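PDB 4QK0: GH127 beta-L-arabinofuranoside from Geobacillus stearothermophilus, which probably hydrolyses terminal beta-L-arabinofuranosidic bonds, releasing L-arabinose, as a family 127 glycoside hydrolase. Local coordinates for residues G67-M72 with L119-T124; V79-E84 with E140-G145. All blocks are in the same frame, centred on the assembly; numbering follows the deposited sequence.

How the interactions relate
From the N terminus, the chain passes first through residues 67-72, in the loop between helices 54-61 and 76-92, and then through residues 79-84 on helix 76-92 itself. Interaction 1 closes when residues 119-124 return to the loop, and interaction 2 closes later, when residues 140-145 open helix 140-158. The two closures therefore cross: each starts before the other has ended. Their centres lie about 14 Å apart, and they touch where Tyr123 CD2 comes 3.4 Å from Glu140 OE1. Together they tie the connection ahead of helix 76-92, and that helix, to the consecutive helices 122-126 and 140-158 of the catalytic domain.

Interaction 1: residues G67-M72 with L119-T124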
ATOM      1  N   GLY A  67      12.048  40.288  12.928  1.00 33.77           N
ATOM      2  CA  GLY A  67      12.409  38.906  12.785  1.00 32.93           C
ATOM      3  C   GLY A  67      12.088  38.414  11.398  1.00 32.08           C
ATOM      4  O   GLY A  67      11.531  39.146  10.594  1.00 33.40           O
ATOM      5  N   GLU A  68      12.464  37.170  11.139  1.00 32.78           N
ATOM      6  CA  GLU A  68      12.270  36.487   9.877  1.00 34.06           C
ATOM      7  C   GLU A  68      10.930  35.804   9.878  1.00 32.52           C
ATOM      8  O   GLU A  68      10.379  35.477  10.937  1.00 31.44           O
ATOM      9  CB  GLU A  68      13.391  35.467   9.617  1.00 39.10           C
ATOM     10  CG  GLU A  68      14.689  36.176   9.207  1.00 41.03           C
ATOM     11  CD  GLU A  68      15.958  35.340   9.092  1.00 42.96           C
ATOM     12  OE1 GLU A  68      16.123  34.311   9.785  1.00 44.86           O
ATOM     13  OE2 GLU A  68      16.877  35.796   8.376  1.00 43.31           O
ATOM     14  N   PHE A  69      10.336  35.735   8.693  1.00 31.19           N
ATOM     15  CA  PHE A  69       9.129  34.944   8.506  1.00 34.63           C
ATOM     16  C   PHE A  69       9.421  33.496   8.972  1.00 35.33           C
ATOM     17  O   PHE A  69      10.516  33.018   8.818  1.00 33.66           O
ATOM     18  CB  PHE A  69       8.725  34.935   7.027  1.00 32.67           C
ATOM     19  CG  PHE A  69       7.547  34.070   6.753  1.00 29.50           C
ATOM     20  CD1 PHE A  69       7.708  32.713   6.446  1.00 27.82           C
ATOM     21  CD2 PHE A  69       6.269  34.604   6.827  1.00 26.51           C
ATOM     22  CE1 PHE A  69       6.582  31.903   6.245  1.00 29.84           C
ATOM     23  CE2 PHE A  69       5.158  33.815   6.601  1.00 28.86           C
ATOM     24  CZ  PHE A  69       5.302  32.465   6.310  1.00 29.08           C
ATOM     25  N   TYR A  70       8.442  32.847   9.571  1.00 38.90           N
ATOM     26  CA  TYR A  70       8.572  31.460   9.920  1.00 41.02           C
ATOM     27  C   TYR A  70       7.296  30.698   9.599  1.00 37.01           C
ATOM     28  O   TYR A  70       6.194  31.177   9.854  1.00 34.68           O
ATOM     29  CB  TYR A  70       8.885  31.318  11.411  1.00 49.78           C
ATOM     30  CG  TYR A  70       9.127  29.896  11.850  1.00 61.85           C
ATOM     31  CD1 TYR A  70       8.054  29.037  12.157  1.00 68.75           C
ATOM     32  CD2 TYR A  70      10.430  29.389  11.979  1.00 73.85           C
ATOM     33  CE1 TYR A  70       8.269  27.718  12.558  1.00 69.76           C
ATOM     34  CE2 TYR A  70      10.649  28.071  12.388  1.00 73.77           C
ATOM     35  CZ  TYR A  70       9.563  27.245  12.671  1.00 74.28           C
ATOM     36  OH  TYR A  70       9.764  25.952  13.092  1.00 77.85           O
ATOM     37  N   GLY A  71       7.461  29.458   9.127  1.00 35.63           N
ATOM     38  CA  GLY A  71       6.346  28.515   8.994  1.00 35.50           C
ATOM     39  C   GLY A  71       6.020  28.217   7.546  1.00 38.38           C
ATOM     40  O   GLY A  71       6.838  28.468   6.641  1.00 35.75           O
HETATM   41  N   MSE A  72       4.830  27.678   7.323  1.00 36.80           N
HETATM   42  CA  MSE A  72       4.400  27.297   5.984  1.00 42.09           C
HETATM   43  C   MSE A  72       3.870  28.526   5.243  1.00 45.63           C
HETATM   44  O   MSE A  72       3.501  29.547   5.831  1.00 40.33           O
HETATM   45  CB  MSE A  72       3.281  26.258   6.091  1.00 46.88           C
HETATM   46  CG  MSE A  72       3.722  24.926   6.739  1.00 52.78           C
HETATM   47 SE   MSE A  72       5.338  24.154   5.868  1.00 60.94          SE
HETATM   48  CE  MSE A  72       4.475  22.895   4.601  1.00 64.03           C
ATOM     49  N   LEU A 119      -3.005  41.484   1.829  1.00 28.96           N
ATOM     50  CA  LEU A 119      -2.706  41.035   3.189  1.00 30.25           C
ATOM     51  C   LEU A 119      -2.094  39.612   3.150  1.00 32.71           C
ATOM     52  O   LEU A 119      -2.819  38.575   3.017  1.00 32.28           O
ATOM     53  CB  LEU A 119      -3.976  40.958   3.987  1.00 29.46           C
ATOM     54  CG  LEU A 119      -3.964  41.218   5.493  1.00 29.97           C
ATOM     55  CD1 LEU A 119      -5.066  40.439   6.149  1.00 28.47           C
ATOM     56  CD2 LEU A 119      -2.659  40.972   6.191  1.00 33.16           C
ATOM     57  N   ASN A 120      -0.778  39.554   3.261  1.00 28.68           N
ATOM     58  CA  ASN A 120      -0.079  38.257   3.193  1.00 27.68           C
ATOM     59  C   ASN A 120       1.284  38.418   3.816  1.00 26.11           C
ATOM     60  O   ASN A 120       2.106  39.186   3.304  1.00 24.09           O
ATOM     61  CB  ASN A 120       0.041  37.785   1.751  1.00 27.96           C
ATOM     62  CG  ASN A 120       0.651  36.395   1.639  1.00 27.29           C
ATOM     63  OD1 ASN A 120       1.850  36.211   1.810  1.00 26.27           O
ATOM     64  ND2 ASN A 120      -0.181  35.414   1.347  1.00 27.53           N
ATOM     65  N   THR A 121       1.519  37.709   4.917  1.00 24.53           N
ATOM     66  CA  THR A 121       2.765  37.893   5.652  1.00 25.33           C
ATOM     67  C   THR A 121       3.978  37.401   4.898  1.00 27.16           C
ATOM     68  O   THR A 121       5.000  38.095   4.833  1.00 26.56           O
ATOM     69  CB  THR A 121       2.711  37.267   7.037  1.00 26.51           C
ATOM     70  OG1 THR A 121       2.464  35.866   6.911  1.00 30.24           O
ATOM     71  CG2 THR A 121       1.621  37.909   7.858  1.00 25.27           C
ATOM     72  N   TYR A 122       3.856  36.260   4.229  1.00 27.84           N
ATOM     73  CA  TYR A 122       4.982  35.695   3.520  1.00 27.39           C
ATOM     74  C   TYR A 122       5.514  36.605   2.440  1.00 31.53           C
ATOM     75  O   TYR A 122       6.726  36.807   2.314  1.00 31.86           O
ATOM     76  CB  TYR A 122       4.559  34.370   2.917  1.00 30.25           C
ATOM     77  CG  TYR A 122       5.642  33.656   2.123  1.00 32.33           C
ATOM     78  CD1 TYR A 122       5.785  33.888   0.780  1.00 37.87           C
ATOM     79  CD2 TYR A 122       6.501  32.724   2.731  1.00 36.34           C
ATOM     80  CE1 TYR A 122       6.779  33.246   0.042  1.00 42.10           C
ATOM     81  CE2 TYR A 122       7.485  32.063   2.009  1.00 38.14           C
ATOM     82  CZ  TYR A 122       7.618  32.336   0.663  1.00 39.34           C
ATOM     83  OH  TYR A 122       8.604  31.759  -0.071  1.00 36.97           O
ATOM     84  N   TYR A 123       4.611  37.168   1.641  1.00 31.22           N
ATOM     85  CA  TYR A 123       5.018  38.127   0.573  1.00 30.47           C
ATOM     86  C   TYR A 123       5.168  39.574   1.021  1.00 30.34           C
ATOM     87  O   TYR A 123       5.408  40.432   0.226  1.00 38.13           O
ATOM     88  CB  TYR A 123       4.034  38.055  -0.570  1.00 27.66           C
ATOM     89  CG  TYR A 123       4.239  36.833  -1.414  1.00 26.97           C
ATOM     90  CD1 TYR A 123       5.359  36.706  -2.216  1.00 26.68           C
ATOM     91  CD2 TYR A 123       3.331  35.784  -1.370  1.00 26.30           C
ATOM     92  CE1 TYR A 123       5.541  35.578  -3.004  1.00 30.02           C
ATOM     93  CE2 TYR A 123       3.490  34.673  -2.140  1.00 25.40           C
ATOM     94  CZ  TYR A 123       4.601  34.560  -2.926  1.00 27.83           C
ATOM     95  OH  TYR A 123       4.724  33.445  -3.704  1.00 32.95           O
ATOM     96  N   THR A 124       4.948  39.845   2.281  1.00 30.01           N
ATOM     97  CA  THR A 124       5.288  41.149   2.843  1.00 34.13           C
ATOM     98  C   THR A 124       6.647  41.102   3.519  1.00 33.64           C
ATOM     99  O   THR A 124       7.419  41.995   3.332  1.00 36.13           O
ATOM    100  CB  THR A 124       4.261  41.610   3.871  1.00 32.02           C
ATOM    101  OG1 THR A 124       2.969  41.726   3.226  1.00 32.74           O
ATOM    102  CG2 THR A 124       4.681  42.941   4.470  1.00 32.28           C
TER
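Phe69 lays one face of its ring against the edge of Tyr122, a T-shaped aromatic pair that packs an inter-helix loop of the GH127 catalytic domain onto the start of helix 122-126. The centroids stand 5.2 Å apart and the planes meet at 89°, as an edge-to-face pair requires. Tyr122 CD2 supplies the edge, approaching Phe69 CE1 to 3.6 Å over the rim of the ring rather than its centre. At the base of the tyrosine side chain, Tyr122 CB adds an off-centre CH-pi contact 4.2 Å from the Phe69 centroid. The phenyl ring reaches this position because its CG lies anti to the backbone N (chi1 176°), extending from a loop without regular structure into a buried site beside Asn57 of helix 54-61.

Thr121 meets the same phenyl group differently: its OG1 lies near the ring plane, at the edge formed by CE2. That hydroxyl is hydrogen-bonded to the Asp76 carboxylate, at the beginning of helix 76-92, so the edge contact involves an oxygen already engaged. The helix start carrying Tyr122 is itself braced by Asn120. Thr124 OG1 donates to Asn120 O over 2.7 Å, and Asn120 OD1 caps the turn by accepting from Tyr123 N at 2.9 Å, with an N-H...O angle of 169° and the donor in the carbonyl plane.

Interaction 2: residues V79-E84 with E140-G145; sequences VAKWLE and ELYCAG
A single long polar link between two helix side chains joins helix 76-92 to the first turns of helix 140-158, in the buried interior of the catalytic domain. Lys81 NZ donates a hydrogen bond to Tyr142 OH across 3.3 Å, long for such a bond, and no other pair of residues in the two segments comes within 4.5 Å. The 79 Å² buried between them, both sides summed, agrees with a bridge at side-chain ends rather than close backbone packing.

Lys81 spans most of the distance: its chain runs extended beyond CG, which carries the ammonium group well clear of its own helix. Tyr142 is aimed by its first torsion, with CG anti to the backbone N (chi1 170°), which places the phenol oxygen beside the ammonium group. The two side chains cross at about a right angle, and NZ approaches the ring obliquely. The methylene before the ammonium group follows, Lys81 CE standing 3.9 Å from Tyr142 OH.

The helices belong to the helical catalytic domain of this GH127 enzyme, placed by sequence in the six-hairpin clan, which is consistent with an (alpha/alpha)6 barrel. Within it, the Tyr142 ring is held among histidines: His139 and His146 meet it edge-to-face, and His191 meets it with the planes at about 50°. Regular alpha-helical bonds, N of residue i+4 to O of residue i, run through both segments, such as Glu84 N to Ala80 O at 2.9 Å and Gly145 N to Leu141 O at 2.7 Å. One turn beyond Tyr142 in the chain, His146 is also touched by the side chains of Ala80 and Lys81.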
ATOM      1  N   VAL A  79      -4.676  31.414  11.324  1.00 25.15           N
ATOM      2  CA  VAL A  79      -5.245  32.482  12.109  1.00 28.16           C
ATOM      3  C   VAL A  79      -6.695  32.680  11.687  1.00 26.63           C
ATOM      4  O   VAL A  79      -7.580  32.870  12.525  1.00 27.93           O
ATOM      5  CB  VAL A  79      -4.451  33.771  11.917  1.00 26.73           C
ATOM      6  CG1 VAL A  79      -5.081  34.902  12.697  1.00 28.63           C
ATOM      7  CG2 VAL A  79      -3.036  33.570  12.394  1.00 32.61           C
ATOM      8  N   ALA A  80      -6.932  32.600  10.385  1.00 26.27           N
ATOM      9  CA  ALA A  80      -8.257  32.772   9.835  1.00 27.67           C
ATOM     10  C   ALA A  80      -9.187  31.741  10.364  1.00 24.86           C
ATOM     11  O   ALA A  80     -10.305  32.042  10.772  1.00 26.29           O
ATOM     12  CB  ALA A  80      -8.218  32.710   8.319  1.00 29.29           C
ATOM     13  N   LYS A  81      -8.749  30.495  10.381  1.00 29.63           N
ATOM     14  CA  LYS A  81      -9.644  29.415  10.803  1.00 27.68           C
ATOM     15  C   LYS A  81      -9.955  29.508  12.256  1.00 24.39           C
ATOM     16  O   LYS A  81     -11.074  29.145  12.680  1.00 21.21           O
ATOM     17  CB  LYS A  81      -9.062  28.031  10.488  1.00 33.42           C
ATOM     18  CG  LYS A  81      -8.995  27.722   8.994  1.00 37.62           C
ATOM     19  CD  LYS A  81      -8.074  26.519   8.746  1.00 42.69           C
ATOM     20  CE  LYS A  81      -8.007  26.161   7.284  1.00 46.79           C
ATOM     21  NZ  LYS A  81      -6.890  25.213   7.075  1.00 51.70           N
ATOM     22  N   TRP A  82      -8.975  29.962  13.050  1.00 24.31           N
ATOM     23  CA  TRP A  82      -9.221  30.120  14.485  1.00 25.87           C
ATOM     24  C   TRP A  82     -10.273  31.252  14.682  1.00 24.60           C
ATOM     25  O   TRP A  82     -11.265  31.069  15.416  1.00 23.21           O
ATOM     26  CB  TRP A  82      -7.904  30.393  15.243  1.00 27.70           C
ATOM     27  CG  TRP A  82      -8.022  30.562  16.722  1.00 31.02           C
ATOM     28  CD1 TRP A  82      -7.931  29.582  17.672  1.00 34.86           C
ATOM     29  CD2 TRP A  82      -8.286  31.775  17.433  1.00 31.84           C
ATOM     30  NE1 TRP A  82      -8.131  30.119  18.918  1.00 35.59           N
ATOM     31  CE2 TRP A  82      -8.326  31.460  18.799  1.00 33.28           C
ATOM     32  CE3 TRP A  82      -8.460  33.099  17.052  1.00 32.22           C
ATOM     33  CZ2 TRP A  82      -8.557  32.420  19.782  1.00 35.67           C
ATOM     34  CZ3 TRP A  82      -8.658  34.058  18.040  1.00 34.36           C
ATOM     35  CH2 TRP A  82      -8.708  33.710  19.380  1.00 31.73           C
ATOM     36  N   LEU A  83     -10.103  32.375  13.973  1.00 25.12           N
ATOM     37  CA  LEU A  83     -11.111  33.474  14.055  1.00 26.40           C
ATOM     38  C   LEU A  83     -12.514  33.025  13.636  1.00 26.22           C
ATOM     39  O   LEU A  83     -13.503  33.366  14.275  1.00 27.81           O
ATOM     40  CB  LEU A  83     -10.698  34.655  13.211  1.00 26.85           C
ATOM     41  CG  LEU A  83      -9.501  35.456  13.771  1.00 25.83           C
ATOM     42  CD1 LEU A  83      -8.974  36.406  12.726  1.00 25.48           C
ATOM     43  CD2 LEU A  83      -9.895  36.215  15.014  1.00 27.55           C
ATOM     44  N   GLU A  84     -12.588  32.206  12.600  1.00 26.97           N
ATOM     45  CA  GLU A  84     -13.864  31.745  12.114  1.00 24.96           C
ATOM     46  C   GLU A  84     -14.556  30.899  13.136  1.00 24.46           C
ATOM     47  O   GLU A  84     -15.765  31.062  13.405  1.00 22.35           O
ATOM     48  CB  GLU A  84     -13.736  31.001  10.783  1.00 24.79           C
ATOM     49  CG  GLU A  84     -15.117  30.710  10.172  1.00 28.16           C
ATOM     50  CD  GLU A  84     -15.110  29.773   8.963  1.00 29.65           C
ATOM     51  OE1 GLU A  84     -14.044  29.583   8.366  1.00 30.56           O
ATOM     52  OE2 GLU A  84     -16.196  29.253   8.600  1.00 32.24           O
ATOM     53  N   GLU A 140      -1.868  32.031  -1.792  1.00 20.05           N
ATOM     54  CA  GLU A 140      -2.246  33.422  -1.559  1.00 21.11           C
ATOM     55  C   GLU A 140      -3.750  33.584  -1.528  1.00 22.41           C
ATOM     56  O   GLU A 140      -4.320  34.147  -0.564  1.00 20.25           O
ATOM     57  CB  GLU A 140      -1.642  34.333  -2.620  1.00 21.46           C
ATOM     58  CG  GLU A 140      -0.183  34.676  -2.414  1.00 22.73           C
ATOM     59  CD  GLU A 140       0.441  35.320  -3.667  1.00 26.40           C
ATOM     60  OE1 GLU A 140       0.820  36.534  -3.612  1.00 23.02           O
ATOM     61  OE2 GLU A 140       0.559  34.590  -4.686  1.00 24.92           O
ATOM     62  N   LEU A 141      -4.423  33.094  -2.581  1.00 22.54           N
ATOM     63  CA  LEU A 141      -5.888  33.207  -2.657  1.00 23.31           C
ATOM     64  C   LEU A 141      -6.569  32.312  -1.624  1.00 23.38           C
ATOM     65  O   LEU A 141      -7.611  32.660  -1.067  1.00 25.95           O
ATOM     66  CB  LEU A 141      -6.397  32.899  -4.065  1.00 22.74           C
ATOM     67  CG  LEU A 141      -5.858  33.840  -5.106  1.00 24.94           C
ATOM     68  CD1 LEU A 141      -6.387  33.441  -6.461  1.00 26.31           C
ATOM     69  CD2 LEU A 141      -6.206  35.302  -4.819  1.00 26.53           C
ATOM     70  N   TYR A 142      -5.985  31.146  -1.389  1.00 22.55           N
ATOM     71  CA  TYR A 142      -6.459  30.253  -0.347  1.00 22.84           C
ATOM     72  C   TYR A 142      -6.469  30.950   0.997  1.00 22.43           C
ATOM     73  O   TYR A 142      -7.470  30.889   1.743  1.00 24.78           O
ATOM     74  CB  TYR A 142      -5.567  28.990  -0.331  1.00 23.93           C
ATOM     75  CG  TYR A 142      -5.738  28.035   0.806  1.00 21.47           C
ATOM     76  CD1 TYR A 142      -5.037  28.205   1.971  1.00 23.16           C
ATOM     77  CD2 TYR A 142      -6.562  26.930   0.703  1.00 22.70           C
ATOM     78  CE1 TYR A 142      -5.185  27.313   3.033  1.00 22.90           C
ATOM     79  CE2 TYR A 142      -6.706  26.038   1.739  1.00 23.77           C
ATOM     80  CZ  TYR A 142      -5.999  26.238   2.900  1.00 23.40           C
ATOM     81  OH  TYR A 142      -6.137  25.351   3.909  1.00 23.99           O
ATOM     82  N   CYS A 143      -5.371  31.589   1.353  1.00 22.44           N
ATOM     83  CA  CYS A 143      -5.355  32.340   2.645  1.00 25.00           C
ATOM     84  C   CYS A 143      -6.363  33.483   2.643  1.00 22.72           C
ATOM     85  O   CYS A 143      -7.062  33.682   3.609  1.00 21.38           O
ATOM     86  CB  CYS A 143      -3.936  32.868   2.980  1.00 27.24           C
ATOM     87  SG  CYS A 143      -2.746  31.540   3.357  1.00 32.72           S
ATOM     88  N   ALA A 144      -6.453  34.200   1.525  1.00 23.14           N
ATOM     89  CA  ALA A 144      -7.420  35.294   1.404  1.00 22.53           C
ATOM     90  C   ALA A 144      -8.829  34.766   1.578  1.00 21.32           C
ATOM     91  O   ALA A 144      -9.618  35.312   2.341  1.00 25.00           O
ATOM     92  CB  ALA A 144      -7.283  35.961   0.064  1.00 22.84           C
ATOM     93  N   GLY A 145      -9.116  33.626   0.960  1.00 19.79           N
ATOM     94  CA  GLY A 145     -10.417  32.992   1.108  1.00 18.19           C
ATOM     95  C   GLY A 145     -10.735  32.645   2.529  1.00 20.30           C
ATOM     96  O   GLY A 145     -11.824  32.950   3.027  1.00 21.75           O
TER